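Local coordinates for protein acyl-CoA dehydrogenase (Bacillus anthracis, PDB 3OWA) that probably oxidises acyl-CoA thioesters to enoyl-CoA, using bound FAD as the electron acceptor, at residues A315-A320 / L372-D377; E378-H383 / Y392-M397. All coordinates share one frame; numbering follows the deposited sequence.

Interaction 1: residues A315-A320 / L372-D377; sequences AAKTYA and LDYTVD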
loop_
_atom_site.group_PDB
_atom_site.type_symbol
_atom_site.label_atom_id
_atom_site.label_comp_id
_atom_site.label_asym_id
_atom_site.label_seq_id
_atom_site.Cartn_x
_atom_site.Cartn_y
_atom_site.Cartn_z
ATOM N N ALA A 315 6.237 14.161 -3.629
ATOM C CA ALA A 315 6.144 15.319 -4.526
ATOM C C ALA A 315 6.704 15.028 -5.922
ATOM O O ALA A 315 6.168 15.507 -6.908
ATOM C CB ALA A 315 6.819 16.478 -3.929
ATOM N N ALA A 316 7.784 14.248 -5.993
ATOM C CA ALA A 316 8.390 13.929 -7.278
ATOM C C ALA A 316 7.524 13.004 -8.126
ATOM O O ALA A 316 7.383 13.203 -9.318
ATOM C CB ALA A 316 9.781 13.359 -7.103
ATOM N N LYS A 317 6.981 11.963 -7.510
ATOM C CA LYS A 317 5.947 11.148 -8.169
ATOM C C LYS A 317 4.747 11.953 -8.613
ATOM O O LYS A 317 4.268 11.757 -9.717
ATOM C CB LYS A 317 5.498 10.013 -7.234
ATOM C CG LYS A 317 6.626 9.016 -6.935
ATOM C CD LYS A 317 6.079 8.002 -5.913
ATOM C CE LYS A 317 7.170 7.076 -5.381
ATOM N NZ LYS A 317 7.682 6.163 -6.497
ATOM N N THR A 318 4.264 12.863 -7.771
ATOM C CA THR A 318 3.093 13.675 -8.119
ATOM C C THR A 318 3.406 14.587 -9.323
ATOM O O THR A 318 2.555 14.781 -10.195
ATOM C CB THR A 318 2.671 14.557 -6.935
ATOM O OG1 THR A 318 2.241 13.736 -5.854
ATOM C CG2 THR A 318 1.499 15.526 -7.308
ATOM N N TYR A 319 4.624 15.141 -9.367
ATOM C CA TYR A 319 5.059 15.958 -10.507
ATOM C C TYR A 319 5.022 15.081 -11.746
ATOM O O TYR A 319 4.481 15.474 -12.761
ATOM C CB TYR A 319 6.485 16.497 -10.313
ATOM C CG TYR A 319 6.973 17.345 -11.490
ATOM C CD1 TYR A 319 6.497 18.652 -11.680
ATOM C CD2 TYR A 319 7.915 16.841 -12.408
ATOM C CE1 TYR A 319 6.938 19.434 -12.768
ATOM C CE2 TYR A 319 8.372 17.625 -13.494
ATOM C CZ TYR A 319 7.875 18.913 -13.656
ATOM O OH TYR A 319 8.311 19.686 -14.710
ATOM N N ALA A 320 5.564 13.866 -11.664
ATOM C CA ALA A 320 5.559 13.030 -12.864
ATOM C C ALA A 320 4.130 12.665 -13.279
ATOM O O ALA A 320 3.819 12.694 -14.471
ATOM C CB ALA A 320 6.453 11.785 -12.711
ATOM N N LEU A 372 -0.974 7.857 -6.145
ATOM C CA LEU A 372 -1.840 8.304 -5.054
ATOM C C LEU A 372 -1.774 7.251 -3.939
ATOM O O LEU A 372 -1.665 7.602 -2.752
ATOM C CB LEU A 372 -3.293 8.444 -5.508
ATOM C CG LEU A 372 -4.301 8.776 -4.390
ATOM C CD1 LEU A 372 -3.925 10.039 -3.667
ATOM C CD2 LEU A 372 -5.766 8.762 -4.889
ATOM N N ASP A 373 -1.804 5.976 -4.310
ATOM C CA ASP A 373 -1.706 4.899 -3.297
ATOM C C ASP A 373 -0.455 5.128 -2.386
ATOM O O ASP A 373 -0.506 4.996 -1.143
ATOM C CB ASP A 373 -1.605 3.565 -4.048
ATOM C CG ASP A 373 -1.486 2.362 -3.131
ATOM O OD1 ASP A 373 -2.511 1.718 -2.824
ATOM O OD2 ASP A 373 -0.359 2.040 -2.697
ATOM N N TYR A 374 0.672 5.417 -3.005
ATOM C CA TYR A 374 1.920 5.643 -2.280
ATOM C C TYR A 374 1.819 6.921 -1.442
ATOM O O TYR A 374 2.259 6.939 -0.295
ATOM C CB TYR A 374 3.093 5.760 -3.294
ATOM C CG TYR A 374 4.386 6.183 -2.637
ATOM C CD1 TYR A 374 5.214 5.231 -2.034
ATOM C CD2 TYR A 374 4.762 7.544 -2.580
ATOM C CE1 TYR A 374 6.395 5.601 -1.376
ATOM C CE2 TYR A 374 5.942 7.925 -1.913
ATOM C CZ TYR A 374 6.761 6.940 -1.348
ATOM O OH TYR A 374 7.917 7.294 -0.677
ATOM N N THR A 375 1.297 8.007 -2.013
ATOM C CA THR A 375 1.245 9.270 -1.281
ATOM C C THR A 375 0.314 9.227 -0.064
ATOM O O THR A 375 0.648 9.788 0.980
ATOM C CB THR A 375 0.904 10.503 -2.190
ATOM O OG1 THR A 375 -0.446 10.353 -2.654
ATOM C CG2 THR A 375 1.846 10.585 -3.401
ATOM N N VAL A 376 -0.835 8.536 -0.137
ATOM C CA VAL A 376 -1.693 8.512 1.049
ATOM C C VAL A 376 -1.084 7.573 2.077
ATOM O O VAL A 376 -1.230 7.760 3.262
ATOM C CB VAL A 376 -3.215 8.110 0.779
ATOM C CG1 VAL A 376 -3.835 9.113 -0.100
ATOM C CG2 VAL A 376 -3.328 6.731 0.086
ATOM N N ASP A 377 -0.373 6.563 1.624
ATOM C CA ASP A 377 0.243 5.674 2.562
ATOM C C ASP A 377 1.400 6.395 3.325
ATOM O O ASP A 377 1.593 6.186 4.542
ATOM C CB ASP A 377 0.773 4.452 1.839
ATOM C CG ASP A 377 1.399 3.467 2.800
ATOM O OD1 ASP A 377 0.628 2.857 3.563
ATOM O OD2 ASP A 377 2.651 3.306 2.818
#
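Tyr374 and Thr375 on helix 358-383 meet Lys317 and Thr318 on helix 305-336, a lysine-on-tyrosine pair beside a threonine pair. Along 372-377, Leu372 comes first. Its CA lies 7.9 Å from the CA of Thr318, the nearest pair of CA atoms across the two segments, yet its side chain turns away toward helix 257-293 and Ser401. What it gives the contact is its carbonyl, which takes two bonds, one of them from the backbone N-H of Val376.

At Tyr374 the ring swings out with CG anti to the backbone N (chi1 172°) and presents a face to Lys317. The lysine chain is extended as far as CE and bends at chi4, crossing the tyrosine at about a right angle. Lys317 CE sits over the face, 3.8 Å from the centroid of the Tyr374 ring, as a CH-pi contact, while Lys317 CD is 3.6 Å from Tyr374 CD2. Lys317 NZ rises farther, 5.0 Å from that centroid but only 6° off the ring normal, which makes a long cation-pi interaction. At the far end of the ring, Tyr374 OH is hydrogen-bonded to Asn313, a turn back along the lysine's own helix.

These two helices belong to the all-helical C-terminal domain of the acyl-CoA dehydrogenase fold, and the neighbouring helix 257-293 closes in on the threonines through Ala280. Thr375 OG1 donates to Leu372 O at 3.0 Å, tilted 22° from the carbonyl plane; this bond holds Thr375 in one rotation and leaves the methyl CG2 facing the other helix. There Thr375 CG2 lies 4.0 Å from Thr318 OG1, a van der Waals contact of methyl with hydroxyl oxygen; the Thr318 hydroxyl itself is hydrogen-bonded to Met314 O within its own helix.

Interaction 2: residues E378-H383 / Y392-M397; sequences EGVQIH and YEIERM. With FAD (flavin-adenine dinucleotide), chain J.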
loop_
_atom_site.group_PDB
_atom_site.type_symbol
_atom_site.label_atom_id
_atom_site.label_comp_id
_atom_site.label_asym_id
_atom_site.label_seq_id
_atom_site.Cartn_x
_atom_site.Cartn_y
_atom_site.Cartn_z
ATOM N N GLU A 378 2.183 7.236 2.639
ATOM C CA GLU A 378 3.240 7.893 3.362
ATOM C C GLU A 378 2.641 9.020 4.169
ATOM O O GLU A 378 3.208 9.441 5.171
ATOM C CB GLU A 378 4.310 8.438 2.416
ATOM C CG GLU A 378 5.231 7.285 1.814
ATOM C CD GLU A 378 5.973 6.426 2.885
ATOM O OE1 GLU A 378 6.514 5.357 2.520
ATOM O OE2 GLU A 378 5.972 6.751 4.097
ATOM N N GLY A 379 1.500 9.534 3.711
ATOM C CA GLY A 379 0.839 10.621 4.461
ATOM C C GLY A 379 0.320 10.114 5.775
ATOM O O GLY A 379 0.440 10.749 6.811
ATOM N N VAL A 380 -0.257 8.920 5.758
ATOM C CA VAL A 380 -0.615 8.333 6.992
ATOM C C VAL A 380 0.608 8.115 7.906
ATOM O O VAL A 380 0.522 8.404 9.110
ATOM C CB VAL A 380 -1.323 6.925 6.748
ATOM C CG1 VAL A 380 -1.417 6.186 8.051
ATOM C CG2 VAL A 380 -2.737 7.139 6.107
ATOM N N GLN A 381 1.705 7.546 7.379
ATOM C CA GLN A 381 2.886 7.268 8.175
ATOM C C GLN A 381 3.461 8.563 8.781
ATOM O O GLN A 381 3.870 8.595 9.942
ATOM C CB GLN A 381 3.990 6.595 7.333
ATOM C CG GLN A 381 5.082 5.951 8.171
ATOM C CD GLN A 381 4.544 4.727 8.913
ATOM O OE1 GLN A 381 3.465 4.261 8.579
ATOM N NE2 GLN A 381 5.265 4.230 9.957
ATOM N N ILE A 382 3.498 9.615 7.996
ATOM C CA ILE A 382 3.951 10.920 8.532
ATOM C C ILE A 382 3.092 11.405 9.734
ATOM O O ILE A 382 3.601 12.027 10.675
ATOM C CB ILE A 382 3.923 11.991 7.422
ATOM C CG1 ILE A 382 5.110 11.810 6.483
ATOM C CG2 ILE A 382 4.016 13.436 7.998
ATOM C CD1 ILE A 382 4.960 12.580 5.200
ATOM N N HIS A 383 1.793 11.114 9.698
ATOM C CA HIS A 383 0.870 11.494 10.788
ATOM C C HIS A 383 0.977 10.531 11.978
ATOM O O HIS A 383 0.525 10.834 13.065
ATOM C CB HIS A 383 -0.613 11.506 10.300
ATOM C CG HIS A 383 -0.992 12.725 9.505
ATOM N ND1 HIS A 383 -0.639 12.900 8.182
ATOM C CD2 HIS A 383 -1.703 13.832 9.855
ATOM C CE1 HIS A 383 -1.105 14.073 7.756
ATOM N NE2 HIS A 383 -1.782 14.633 8.743
ATOM N N TYR A 392 -9.008 12.520 11.234
ATOM C CA TYR A 392 -8.012 13.154 10.342
ATOM C C TYR A 392 -8.328 12.920 8.872
ATOM O O TYR A 392 -8.693 11.824 8.494
ATOM C CB TYR A 392 -6.572 12.732 10.719
ATOM C CG TYR A 392 -6.150 13.380 12.020
ATOM C CD1 TYR A 392 -5.314 14.512 12.017
ATOM C CD2 TYR A 392 -6.625 12.894 13.252
ATOM C CE1 TYR A 392 -4.945 15.127 13.205
ATOM C CE2 TYR A 392 -6.285 13.539 14.463
ATOM C CZ TYR A 392 -5.444 14.644 14.408
ATOM O OH TYR A 392 -5.093 15.259 15.585
ATOM N N GLU A 393 -8.164 13.964 8.061
ATOM C CA GLU A 393 -8.435 13.936 6.639
ATOM C C GLU A 393 -7.618 12.834 5.937
ATOM O O GLU A 393 -8.107 12.143 5.033
ATOM C CB GLU A 393 -8.061 15.338 6.056
ATOM C CG GLU A 393 -8.308 15.438 4.539
ATOM C CD GLU A 393 -8.074 16.815 3.939
ATOM O OE1 GLU A 393 -7.732 17.810 4.648
ATOM O OE2 GLU A 393 -8.271 16.909 2.716
ATOM N N ILE A 394 -6.371 12.629 6.344
ATOM C CA ILE A 394 -5.541 11.619 5.626
ATOM C C ILE A 394 -6.081 10.213 5.823
ATOM O O ILE A 394 -5.868 9.325 4.992
ATOM C CB ILE A 394 -4.018 11.711 6.052
ATOM C CG1 ILE A 394 -3.134 10.965 5.046
ATOM C CG2 ILE A 394 -3.800 11.217 7.509
ATOM C CD1 ILE A 394 -2.858 11.728 3.698
ATOM N N GLU A 395 -6.773 9.983 6.925
ATOM C CA GLU A 395 -7.325 8.667 7.199
ATOM C C GLU A 395 -8.437 8.305 6.174
ATOM O O GLU A 395 -8.530 7.167 5.667
ATOM C CB GLU A 395 -7.882 8.675 8.618
ATOM C CG GLU A 395 -8.485 7.334 9.152
ATOM C CD GLU A 395 -9.949 7.030 8.699
ATOM O OE1 GLU A 395 -10.335 5.851 8.793
ATOM O OE2 GLU A 395 -10.748 7.930 8.293
ATOM N N ARG A 396 -9.286 9.270 5.878
ATOM C CA ARG A 396 -10.327 9.078 4.830
ATOM C C ARG A 396 -9.740 8.933 3.438
ATOM O O ARG A 396 -10.177 8.094 2.669
ATOM C CB ARG A 396 -11.260 10.315 4.806
ATOM C CG ARG A 396 -12.580 9.988 4.075
ATOM C CD ARG A 396 -13.130 11.345 3.547
ATOM N NE ARG A 396 -12.320 11.760 2.404
ATOM C CZ ARG A 396 -11.777 12.957 2.228
ATOM N NH1 ARG A 396 -11.071 13.195 1.115
ATOM N NH2 ARG A 396 -11.968 13.933 3.108
HETATM N N MSE A 397 -8.711 9.741 3.119
HETATM C CA MSE A 397 -8.046 9.631 1.842
HETATM C C MSE A 397 -7.409 8.257 1.628
HETATM O O MSE A 397 -7.441 7.696 0.505
HETATM C CB MSE A 397 -6.948 10.698 1.775
HETATM C CG MSE A 397 -7.591 12.119 1.626
HETATM SE SE MSE A 397 -6.185 13.409 1.436
HETATM C CE MSE A 397 -5.563 12.879 -0.285
HETATM P PA FAD J . 4.850 10.468 16.114
HETATM O O1A FAD J . 4.425 11.927 16.116
HETATM O O2A FAD J . 5.722 10.090 17.252
HETATM O O5B FAD J . 5.528 10.200 14.703
HETATM C C5B FAD J . 5.093 10.873 13.555
HETATM C C4B FAD J . 5.988 10.515 12.390
HETATM O O4B FAD J . 7.290 11.039 12.626
HETATM C C3B FAD J . 6.125 9.000 12.210
HETATM O O3B FAD J . 6.290 8.735 10.845
HETATM C C2B FAD J . 7.464 8.728 12.888
HETATM O O2B FAD J . 8.097 7.588 12.378
HETATM C C1B FAD J . 8.247 10.000 12.558
HETATM N N9A FAD J . 9.342 10.253 13.522
HETATM C C8A FAD J . 9.243 10.532 14.870
HETATM N N7A FAD J . 10.492 10.725 15.379
HETATM C C5A FAD J . 11.375 10.584 14.365
HETATM C C6A FAD J . 12.766 10.652 14.296
HETATM N N6A FAD J . 13.507 10.767 15.407
HETATM N N1A FAD J . 13.378 10.452 13.076
HETATM C C2A FAD J . 12.641 10.173 11.939
HETATM N N3A FAD J . 11.265 10.118 12.020
HETATM C C4A FAD J . 10.651 10.294 13.198
HETATM N N1 FAD J . 0.465 3.397 23.302
HETATM C C2 FAD J . 0.560 2.816 24.531
HETATM O O2 FAD J . 1.487 3.156 25.265
HETATM N N3 FAD J . -0.375 1.881 24.949
HETATM C C4 FAD J . -1.419 1.500 24.139
HETATM O O4 FAD J . -2.234 0.661 24.541
HETATM C C4X FAD J . -1.507 2.073 22.877
HETATM N N5 FAD J . -2.538 1.720 22.022
HETATM C C5X FAD J . -2.665 2.336 20.796
HETATM C C6 FAD J . -3.759 2.030 19.979
HETATM C C7 FAD J . -3.877 2.673 18.750
HETATM C C7M FAD J . -5.030 2.334 17.832
HETATM C C8 FAD J . -2.923 3.623 18.376
HETATM C C8M FAD J . -2.987 4.345 17.066
HETATM C C9 FAD J . -1.831 3.920 19.185
HETATM C C9A FAD J . -1.711 3.298 20.414
HETATM N N10 FAD J . -0.628 3.598 21.230
HETATM C C10 FAD J . -0.557 3.025 22.471
HETATM C "C1'" FAD J . 0.400 4.623 20.835
HETATM C "C2'" FAD J . 1.070 4.222 19.498
HETATM O "O2'" FAD J . 1.820 2.993 19.487
HETATM C "C3'" FAD J . 1.805 5.447 18.924
HETATM O "O3'" FAD J . 1.057 5.981 17.854
HETATM C "C4'" FAD J . 3.179 5.079 18.451
HETATM O "O4'" FAD J . 3.873 4.530 19.559
HETATM C "C5'" FAD J . 3.733 6.557 17.604
HETATM O "O5'" FAD J . 3.485 7.804 18.109
HETATM P P FAD J . 2.734 9.038 17.372
HETATM O O1P FAD J . 1.486 8.413 16.785
HETATM O O2P FAD J . 2.409 10.203 18.218
HETATM O O3P FAD J . 3.599 9.451 16.111
#
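The His383 imidazole carries the Ile394 methyl CG2 over one face, 3.8 Å from the ring centroid, a CH-pi contact. At its edge, in the ring plane, ND1 donates to Gly379 O over 2.8 Å with an N-H...O angle of 163°. The ring also stacks with Tyr290 of helix 257-293. Tyr392 comes up obliquely, its CD1 4.3 Å from His383 CD2, and its own ring meets that of Tyr386.

These are two consecutive helices joined by a loop, nearly antiparallel, in the helical C-terminal domain of the acyl-CoA dehydrogenase fold: the short helix with Tyr392 at its N-cap position runs back at 150° to the end of helix 358-383. Ile394 is the residue that bridges the gap. With CG1 anti to its backbone N (chi1 -164°), the isoleucine splays its branches, CG2 going to the histidine and CG1 to the main chain, 3.6 Å from Val380 N, with CD1 lying against Gly379. That approach relies on Gly379 having no side chain. Val380 CG2 then flanks Ile394 CG1 at 4.0 Å.

Gly379 O is doubly used: the ring N-H and the backbone N-H of His383 reach it from opposite faces of its carbonyl plane. The ND1 bond, lying in the plane of the ring, helps hold the imidazole's rotation with one face against Ile394 CG2. Away from Ile394, the helix serves the cofactor. The Gln381 side-chain amide is bonded to Arg402, Arg405 and Glu412 of the second subunit, while Gln381 O accepts the FAD ribose hydroxyl O3B at 2.6 Å.

Helix 358-383 carries both contacts in series, their centres about 13 Å apart. Val376 joins them: its CG1 lies 3.9 Å from Met397 O, and its carbonyl oxygen is 4.1 Å from Ile394 CG1, so the short helix of interaction 2 also packs on Val376 of 372-377. The second subunit is shared too, since its Arg402 forms a salt bridge with Asp377 of 372-377 and bonds to Gln381 of 378-383. The cofactor belongs to interaction 2, where Gln381 and Ile382 line its adenosine half at the dimer interface; in interaction 1, the nearest approach of the Tyr374 side chain to a FAD is about 12 Å.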